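Long-range contact in nickel-dependent hydrogenase large subunit (Allochromatium vinosum, PDB 3MYR), which carries the nickel-iron active centre of a heterodimeric hydrogenase that oxidises molecular hydrogen and reduces an acceptor: residues L299-I313 against A392-Q404. Numbering follows the deposited sequence.
Sequences LFPRGAILDRDLSTI and ARVLMLYATGHDQ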
ATOM      1  N   LEU B 299      -9.623   6.806 -19.276  1.00 28.94           N
ATOM      2  CA  LEU B 299      -8.265   7.281 -19.535  1.00 28.44           C
ATOM      3  C   LEU B 299      -7.267   6.095 -19.786  1.00 27.84           C
ATOM      4  O   LEU B 299      -6.522   6.094 -20.759  1.00 29.69           O
ATOM      5  CB  LEU B 299      -7.798   8.159 -18.366  1.00 30.14           C
ATOM      6  CG  LEU B 299      -6.339   8.625 -18.458  1.00 33.99           C
ATOM      7  CD1 LEU B 299      -6.209   9.441 -19.762  1.00 35.99           C
ATOM      8  CD2 LEU B 299      -6.100   9.522 -17.301  1.00 31.80           C
ATOM      9  N   PHE B 300      -7.306   5.068 -18.968  1.00 22.79           N
ATOM     10  CA  PHE B 300      -6.494   3.887 -19.221  1.00 24.54           C
ATOM     11  C   PHE B 300      -7.376   2.844 -19.886  1.00 25.81           C
ATOM     12  O   PHE B 300      -8.354   2.415 -19.291  1.00 26.19           O
ATOM     13  CB  PHE B 300      -5.995   3.308 -17.889  1.00 24.88           C
ATOM     14  CG  PHE B 300      -4.988   4.183 -17.169  1.00 23.04           C
ATOM     15  CD1 PHE B 300      -3.828   4.585 -17.803  1.00 29.85           C
ATOM     16  CD2 PHE B 300      -5.093   4.389 -15.809  1.00 27.16           C
ATOM     17  CE1 PHE B 300      -2.868   5.341 -17.111  1.00 25.95           C
ATOM     18  CE2 PHE B 300      -4.126   5.108 -15.106  1.00 27.41           C
ATOM     19  CZ  PHE B 300      -3.016   5.578 -15.741  1.00 29.37           C
ATOM     20  N   PRO B 301      -7.013   2.390 -21.107  1.00 27.19           N
ATOM     21  CA  PRO B 301      -7.911   1.496 -21.815  1.00 29.31           C
ATOM     22  C   PRO B 301      -7.823   0.071 -21.295  1.00 29.86           C
ATOM     23  O   PRO B 301      -6.779  -0.322 -20.744  1.00 29.09           O
ATOM     24  CB  PRO B 301      -7.412   1.579 -23.275  1.00 30.04           C
ATOM     25  CG  PRO B 301      -5.936   1.900 -23.092  1.00 30.82           C
ATOM     26  CD  PRO B 301      -5.871   2.813 -21.921  1.00 28.21           C
ATOM     27  N   ARG B 302      -8.913  -0.681 -21.507  1.00 29.69           N
ATOM     28  CA  ARG B 302      -8.966  -2.115 -21.235  1.00 28.94           C
ATOM     29  C   ARG B 302      -8.360  -2.868 -22.407  1.00 30.04           C
ATOM     30  O   ARG B 302      -8.655  -2.569 -23.561  1.00 30.71           O
ATOM     31  CB  ARG B 302     -10.426  -2.543 -21.073  1.00 26.18           C
ATOM     32  CG  ARG B 302     -10.608  -4.047 -20.796  1.00 29.71           C
ATOM     33  CD  ARG B 302     -12.042  -4.406 -20.307  1.00 25.28           C
ATOM     34  NE  ARG B 302     -12.258  -3.663 -19.080  1.00 29.92           N
ATOM     35  CZ  ARG B 302     -13.428  -3.494 -18.465  1.00 30.89           C
ATOM     36  NH1 ARG B 302     -13.521  -2.674 -17.392  1.00 28.34           N
ATOM     37  NH2 ARG B 302     -14.487  -4.087 -18.958  1.00 27.63           N
ATOM     38  N   GLY B 303      -7.581  -3.904 -22.124  1.00 29.04           N
ATOM     39  CA  GLY B 303      -7.107  -4.798 -23.184  1.00 27.27           C
ATOM     40  C   GLY B 303      -5.880  -5.592 -22.748  1.00 27.58           C
ATOM     41  O   GLY B 303      -5.367  -5.447 -21.637  1.00 24.61           O
ATOM     42  N   ALA B 304      -5.405  -6.421 -23.658  1.00 28.12           N
ATOM     43  CA  ALA B 304      -4.287  -7.299 -23.404  1.00 29.62           C
ATOM     44  C   ALA B 304      -3.380  -7.256 -24.629  1.00 29.98           C
ATOM     45  O   ALA B 304      -3.855  -7.307 -25.780  1.00 29.74           O
ATOM     46  CB  ALA B 304      -4.805  -8.728 -23.215  1.00 28.65           C
ATOM     47  N   ILE B 305      -2.084  -7.332 -24.369  1.00 29.24           N
ATOM     48  CA  ILE B 305      -1.070  -7.405 -25.406  1.00 28.86           C
ATOM     49  C   ILE B 305      -0.406  -8.732 -25.219  1.00 31.53           C
ATOM     50  O   ILE B 305      -0.122  -9.145 -24.071  1.00 30.55           O
ATOM     51  CB  ILE B 305      -0.047  -6.272 -25.213  1.00 29.23           C
ATOM     52  CG1 ILE B 305      -0.688  -4.957 -25.609  1.00 28.52           C
ATOM     53  CG2 ILE B 305       1.286  -6.500 -25.984  1.00 22.80           C
ATOM     54  CD1 ILE B 305      -0.025  -3.725 -24.933  1.00 30.76           C
ATOM     55  N   LEU B 306      -0.190  -9.432 -26.339  1.00 32.43           N
ATOM     56  CA  LEU B 306       0.478 -10.717 -26.283  1.00 33.77           C
ATOM     57  C   LEU B 306       1.740 -10.645 -27.105  1.00 35.36           C
ATOM     58  O   LEU B 306       1.755  -9.991 -28.171  1.00 33.92           O
ATOM     59  CB  LEU B 306      -0.410 -11.811 -26.824  1.00 33.19           C
ATOM     60  CG  LEU B 306      -1.722 -12.007 -26.044  1.00 34.87           C
ATOM     61  CD1 LEU B 306      -2.481 -13.134 -26.756  1.00 37.34           C
ATOM     62  CD2 LEU B 306      -1.390 -12.387 -24.614  1.00 34.13           C
ATOM     63  N   ASP B 307       2.807 -11.264 -26.590  1.00 34.13           N
ATOM     64  CA  ASP B 307       4.004 -11.493 -27.417  1.00 35.97           C
ATOM     65  C   ASP B 307       4.595 -10.160 -27.925  1.00 34.64           C
ATOM     66  O   ASP B 307       5.106 -10.105 -29.040  1.00 32.06           O
ATOM     67  CB  ASP B 307       3.682 -12.443 -28.628  1.00 38.79           C
ATOM     68  CG  ASP B 307       3.072 -13.806 -28.169  1.00 48.30           C
ATOM     69  OD1 ASP B 307       3.490 -14.296 -27.079  1.00 57.91           O
ATOM     70  OD2 ASP B 307       2.139 -14.374 -28.834  1.00 51.23           O
ATOM     71  N   ARG B 308       4.495  -9.096 -27.112  1.00 34.00           N
ATOM     72  CA  ARG B 308       5.099  -7.758 -27.420  1.00 33.29           C
ATOM     73  C   ARG B 308       4.582  -7.159 -28.726  1.00 33.94           C
ATOM     74  O   ARG B 308       5.218  -6.302 -29.348  1.00 33.68           O
ATOM     75  CB  ARG B 308       6.637  -7.792 -27.395  1.00 32.04           C
ATOM     76  CG  ARG B 308       7.169  -8.207 -26.037  1.00 31.94           C
ATOM     77  CD  ARG B 308       8.673  -8.223 -26.005  1.00 35.95           C
ATOM     78  NE  ARG B 308       9.278  -8.607 -24.714  1.00 35.11           N
ATOM     79  CZ  ARG B 308      10.615  -8.618 -24.507  1.00 48.02           C
ATOM     80  NH1 ARG B 308      11.471  -8.283 -25.503  1.00 39.94           N
ATOM     81  NH2 ARG B 308      11.135  -8.902 -23.304  1.00 43.26           N
ATOM     82  N   ASP B 309       3.388  -7.556 -29.114  1.00 34.46           N
ATOM     83  CA  ASP B 309       2.862  -7.106 -30.404  1.00 36.49           C
ATOM     84  C   ASP B 309       1.923  -5.925 -30.145  1.00 34.67           C
ATOM     85  O   ASP B 309       0.805  -6.094 -29.724  1.00 33.21           O
ATOM     86  CB  ASP B 309       2.135  -8.243 -31.109  1.00 35.08           C
ATOM     87  CG  ASP B 309       1.493  -7.808 -32.452  1.00 42.43           C
ATOM     88  OD1 ASP B 309       0.957  -8.722 -33.119  1.00 47.59           O
ATOM     89  OD2 ASP B 309       1.499  -6.599 -32.844  1.00 39.77           O
ATOM     90  N   LEU B 310       2.371  -4.723 -30.447  1.00 34.95           N
ATOM     91  CA  LEU B 310       1.551  -3.555 -30.123  1.00 36.31           C
ATOM     92  C   LEU B 310       0.515  -3.294 -31.226  1.00 37.84           C
ATOM     93  O   LEU B 310      -0.199  -2.302 -31.161  1.00 39.60           O
ATOM     94  CB  LEU B 310       2.440  -2.327 -29.992  1.00 34.60           C
ATOM     95  CG  LEU B 310       3.100  -2.018 -28.644  1.00 40.02           C
ATOM     96  CD1 LEU B 310       2.866  -3.042 -27.488  1.00 30.77           C
ATOM     97  CD2 LEU B 310       4.519  -1.453 -28.749  1.00 35.53           C
ATOM     98  N   SER B 311       0.439  -4.138 -32.255  1.00 37.14           N
ATOM     99  CA  SER B 311      -0.507  -3.822 -33.329  1.00 39.43           C
ATOM    100  C   SER B 311      -1.899  -4.422 -33.076  1.00 40.68           C
ATOM    101  O   SER B 311      -2.794  -4.139 -33.841  1.00 42.54           O
ATOM    102  CB  SER B 311       0.020  -4.283 -34.691  1.00 39.22           C
ATOM    103  OG  SER B 311      -0.144  -5.693 -34.780  1.00 39.73           O
ATOM    104  N   THR B 312      -2.055  -5.297 -32.067  1.00 40.53           N
ATOM    105  CA  THR B 312      -3.345  -5.962 -31.761  1.00 40.72           C
ATOM    106  C   THR B 312      -3.663  -5.900 -30.262  1.00 39.01           C
ATOM    107  O   THR B 312      -2.916  -6.445 -29.438  1.00 39.34           O
ATOM    108  CB  THR B 312      -3.347  -7.467 -32.097  1.00 42.11           C
ATOM    109  OG1 THR B 312      -2.948  -7.692 -33.452  1.00 46.61           O
ATOM    110  CG2 THR B 312      -4.752  -8.061 -31.914  1.00 42.48           C
ATOM    111  N   ILE B 313      -4.769  -5.275 -29.897  1.00 36.80           N
ATOM    112  CA  ILE B 313      -5.147  -5.215 -28.499  1.00 36.14           C
ATOM    113  C   ILE B 313      -6.199  -6.272 -28.401  1.00 34.77           C
ATOM    114  O   ILE B 313      -7.222  -6.141 -29.027  1.00 34.14           O
ATOM    115  CB  ILE B 313      -5.796  -3.849 -28.171  1.00 36.60           C
ATOM    116  CG1 ILE B 313      -4.778  -2.741 -28.353  1.00 38.33           C
ATOM    117  CG2 ILE B 313      -6.266  -3.781 -26.682  1.00 35.12           C
ATOM    118  CD1 ILE B 313      -3.520  -3.078 -27.651  1.00 42.44           C
ATOM    119  N   ALA B 392       2.376  -2.207 -18.379  1.00 24.92           N
ATOM    120  CA  ALA B 392       1.206  -2.687 -19.160  1.00 23.91           C
ATOM    121  C   ALA B 392       0.366  -1.511 -19.590  1.00 22.11           C
ATOM    122  O   ALA B 392      -0.097  -1.468 -20.724  1.00 22.45           O
ATOM    123  CB  ALA B 392       0.350  -3.624 -18.341  1.00 24.46           C
ATOM    124  N   ARG B 393       0.214  -0.512 -18.709  1.00 23.33           N
ATOM    125  CA  ARG B 393      -0.655   0.626 -19.018  1.00 23.52           C
ATOM    126  C   ARG B 393      -0.010   1.498 -20.069  1.00 24.81           C
ATOM    127  O   ARG B 393      -0.664   1.995 -21.008  1.00 25.84           O
ATOM    128  CB  ARG B 393      -1.000   1.441 -17.747  1.00 22.32           C
ATOM    129  CG  ARG B 393      -2.177   0.807 -16.923  1.00 20.50           C
ATOM    130  CD  ARG B 393      -2.567   1.768 -15.735  1.00 19.71           C
ATOM    131  NE  ARG B 393      -1.436   1.885 -14.789  1.00 19.48           N
ATOM    132  CZ  ARG B 393      -1.231   1.161 -13.685  1.00 21.42           C
ATOM    133  NH1 ARG B 393      -0.195   1.450 -12.885  1.00 19.48           N
ATOM    134  NH2 ARG B 393      -2.048   0.174 -13.344  1.00 19.52           N
ATOM    135  N   VAL B 394       1.277   1.733 -19.897  1.00 24.06           N
ATOM    136  CA  VAL B 394       1.951   2.642 -20.828  1.00 25.75           C
ATOM    137  C   VAL B 394       2.027   1.984 -22.202  1.00 26.46           C
ATOM    138  O   VAL B 394       1.800   2.631 -23.233  1.00 29.10           O
ATOM    139  CB  VAL B 394       3.333   3.117 -20.300  1.00 26.66           C
ATOM    140  CG1 VAL B 394       4.152   3.780 -21.383  1.00 23.99           C
ATOM    141  CG2 VAL B 394       3.107   4.068 -19.137  1.00 23.71           C
ATOM    142  N   LEU B 395       2.267   0.691 -22.238  1.00 26.22           N
ATOM    143  CA  LEU B 395       2.167  -0.023 -23.526  1.00 26.44           C
ATOM    144  C   LEU B 395       0.777   0.074 -24.154  1.00 26.41           C
ATOM    145  O   LEU B 395       0.686   0.332 -25.351  1.00 27.17           O
ATOM    146  CB  LEU B 395       2.693  -1.481 -23.498  1.00 25.49           C
ATOM    147  CG  LEU B 395       4.167  -1.692 -23.098  1.00 24.84           C
ATOM    148  CD1 LEU B 395       4.386  -3.164 -22.764  1.00 24.74           C
ATOM    149  CD2 LEU B 395       5.113  -1.293 -24.236  1.00 24.38           C
ATOM    150  N   MET B 396      -0.284  -0.077 -23.343  1.00 25.29           N
ATOM    151  CA  MET B 396      -1.653   0.014 -23.841  1.00 25.88           C
ATOM    152  C   MET B 396      -1.978   1.404 -24.367  1.00 26.01           C
ATOM    153  O   MET B 396      -2.634   1.547 -25.391  1.00 27.49           O
ATOM    154  CB  MET B 396      -2.646  -0.343 -22.730  1.00 26.87           C
ATOM    155  CG  MET B 396      -3.889  -1.121 -23.231  1.00 36.57           C
ATOM    156  SD  MET B 396      -3.508  -2.801 -23.870  1.00 39.27           S
ATOM    157  CE  MET B 396      -2.686  -3.644 -22.492  1.00 34.95           C
ATOM    158  N   LEU B 397      -1.517   2.443 -23.669  1.00 24.49           N
ATOM    159  CA  LEU B 397      -1.699   3.795 -24.100  1.00 24.18           C
ATOM    160  C   LEU B 397      -0.975   4.034 -25.391  1.00 27.69           C
ATOM    161  O   LEU B 397      -1.502   4.743 -26.282  1.00 26.78           O
ATOM    162  CB  LEU B 397      -1.210   4.815 -23.034  1.00 22.22           C
ATOM    163  CG  LEU B 397      -2.188   4.939 -21.844  1.00 23.04           C
ATOM    164  CD1 LEU B 397      -1.527   5.659 -20.639  1.00 24.72           C
ATOM    165  CD2 LEU B 397      -3.485   5.649 -22.278  1.00 22.47           C
ATOM    166  N   TYR B 398       0.267   3.548 -25.467  1.00 27.03           N
ATOM    167  CA  TYR B 398       1.048   3.733 -26.664  1.00 29.76           C
ATOM    168  C   TYR B 398       0.366   3.054 -27.842  1.00 32.10           C
ATOM    169  O   TYR B 398       0.210   3.636 -28.937  1.00 30.89           O
ATOM    170  CB  TYR B 398       2.446   3.084 -26.471  1.00 29.88           C
ATOM    171  CG  TYR B 398       3.534   3.530 -27.457  1.00 33.28           C
ATOM    172  CD1 TYR B 398       3.930   2.697 -28.530  1.00 39.16           C
ATOM    173  CD2 TYR B 398       4.115   4.793 -27.339  1.00 29.07           C
ATOM    174  CE1 TYR B 398       4.944   3.105 -29.433  1.00 47.92           C
ATOM    175  CE2 TYR B 398       5.081   5.230 -28.213  1.00 37.09           C
ATOM    176  CZ  TYR B 398       5.512   4.379 -29.261  1.00 46.91           C
ATOM    177  OH  TYR B 398       6.511   4.811 -30.098  1.00 50.38           O
ATOM    178  N   ALA B 399       0.002   1.791 -27.633  1.00 32.69           N
ATOM    179  CA  ALA B 399      -0.569   0.995 -28.700  1.00 33.37           C
ATOM    180  C   ALA B 399      -1.863   1.625 -29.221  1.00 35.24           C
ATOM    181  O   ALA B 399      -2.170   1.476 -30.392  1.00 37.14           O
ATOM    182  CB  ALA B 399      -0.830  -0.426 -28.196  1.00 31.94           C
ATOM    183  N   THR B 400      -2.637   2.296 -28.360  1.00 33.74           N
ATOM    184  CA  THR B 400      -3.961   2.800 -28.757  1.00 34.01           C
ATOM    185  C   THR B 400      -3.875   4.272 -29.190  1.00 36.53           C
ATOM    186  O   THR B 400      -4.899   4.949 -29.270  1.00 35.34           O
ATOM    187  CB  THR B 400      -5.033   2.681 -27.614  1.00 32.47           C
ATOM    188  OG1 THR B 400      -4.575   3.321 -26.410  1.00 33.50           O
ATOM    189  CG2 THR B 400      -5.298   1.216 -27.255  1.00 33.13           C
ATOM    190  N   GLY B 401      -2.669   4.804 -29.395  1.00 35.22           N
ATOM    191  CA  GLY B 401      -2.601   6.152 -29.955  1.00 37.08           C
ATOM    192  C   GLY B 401      -2.877   7.304 -28.977  1.00 37.82           C
ATOM    193  O   GLY B 401      -3.228   8.383 -29.411  1.00 39.46           O
ATOM    194  N   HIS B 402      -2.677   7.107 -27.668  1.00 35.59           N
ATOM    195  CA  HIS B 402      -2.792   8.231 -26.705  1.00 34.34           C
ATOM    196  C   HIS B 402      -1.676   9.217 -26.985  1.00 34.23           C
ATOM    197  O   HIS B 402      -0.488   8.825 -26.897  1.00 33.19           O
ATOM    198  CB  HIS B 402      -2.749   7.734 -25.250  1.00 32.46           C
ATOM    199  CG  HIS B 402      -2.860   8.821 -24.204  1.00 31.57           C
ATOM    200  ND1 HIS B 402      -4.057   9.142 -23.568  1.00 35.26           N
ATOM    201  CD2 HIS B 402      -1.921   9.609 -23.639  1.00 25.53           C
ATOM    202  CE1 HIS B 402      -3.845  10.115 -22.694  1.00 30.01           C
ATOM    203  NE2 HIS B 402      -2.555  10.411 -22.715  1.00 33.17           N
ATOM    204  N   ASP B 403      -2.023  10.481 -27.298  1.00 33.37           N
ATOM    205  CA  ASP B 403      -1.018  11.384 -27.867  1.00 34.18           C
ATOM    206  C   ASP B 403       0.066  11.738 -26.856  1.00 33.57           C
ATOM    207  O   ASP B 403       1.255  11.760 -27.183  1.00 32.50           O
ATOM    208  CB  ASP B 403      -1.630  12.671 -28.388  1.00 36.69           C
ATOM    209  CG  ASP B 403      -2.249  12.515 -29.804  1.00 42.76           C
ATOM    210  OD1 ASP B 403      -1.910  11.592 -30.593  1.00 48.87           O
ATOM    211  OD2 ASP B 403      -3.083  13.360 -30.123  1.00 48.22           O
ATOM    212  N   GLN B 404      -0.350  12.094 -25.649  1.00 29.87           N
ATOM    213  CA  GLN B 404       0.626  12.496 -24.665  1.00 30.10           C
ATOM    214  C   GLN B 404       1.554  11.308 -24.305  1.00 28.88           C
ATOM    215  O   GLN B 404       2.780  11.497 -24.238  1.00 27.98           O
ATOM    216  CB  GLN B 404      -0.064  13.043 -23.408  1.00 28.60           C
ATOM    217  CG  GLN B 404       0.888  13.415 -22.307  1.00 30.56           C
ATOM    218  CD  GLN B 404       0.169  13.912 -21.059  1.00 31.53           C
ATOM    219  OE1 GLN B 404      -0.990  13.538 -20.801  1.00 33.73           O
ATOM    220  NE2 GLN B 404       0.836  14.764 -20.299  1.00 29.85           N
TER
HETATM  221  O   HOH W   1      -2.487  -1.328 -31.800  1.00 40.06           O
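The carbonyl oxygen of M396 is gripped by two donors of T400: its backbone N, and its hydroxyl, with OG1 2.8 Å from M396 O. They arrive from opposite faces of the carbonyl plane. A chi1 of 54° turns OG1 back toward the helix, so threonine can satisfy this carbonyl while its CG2 faces I313 and its OG1 borders the ring of P301. M396 itself lies at the middle of the contact. Its flexible thioether bends at chi2 and chi3 and runs alongside I305, bringing CE within 3.6 Å of I305 CD1, while SD also meets I313 CD1. CE further abuts the carbonyl of G303, where a side chain would collide with I313. Here the segment 303-305 of strand 300-305, which pairs antiparallel with strand 281-288 in a two-stranded sheet, crosses helix 392-399 at 96°. The helix closes in a Schellman motif, with G401 supplying the positive phi. Beyond the strand, L310 sets its CB 4.2 Å from A399 CB, a small residue that admits the turn closely; a water donates to both L310 O and A399 O, linking the backbones. At the other end, R393 lays CD over the centre of the F300 ring, 3.5 Å from its centroid, and L397 CD1 meets the ring's edge, 3.8 Å from F300 CE1. Beyond CD a bend at chi3 (-64°) turns the guanidinium to salt bridges with E436 and E484; the R393 side chain lies about 7 Å from the bound nickel-iron centre. An alanine at F300 removes the ring and would probably open a gap beside R393 CD and L397 CD1, leaving mid-arginine freer to move although its glutamates remain. P301, a compact apolar wedge, packs CG against M396 CG at 3.7 Å and CD against L397 CD2.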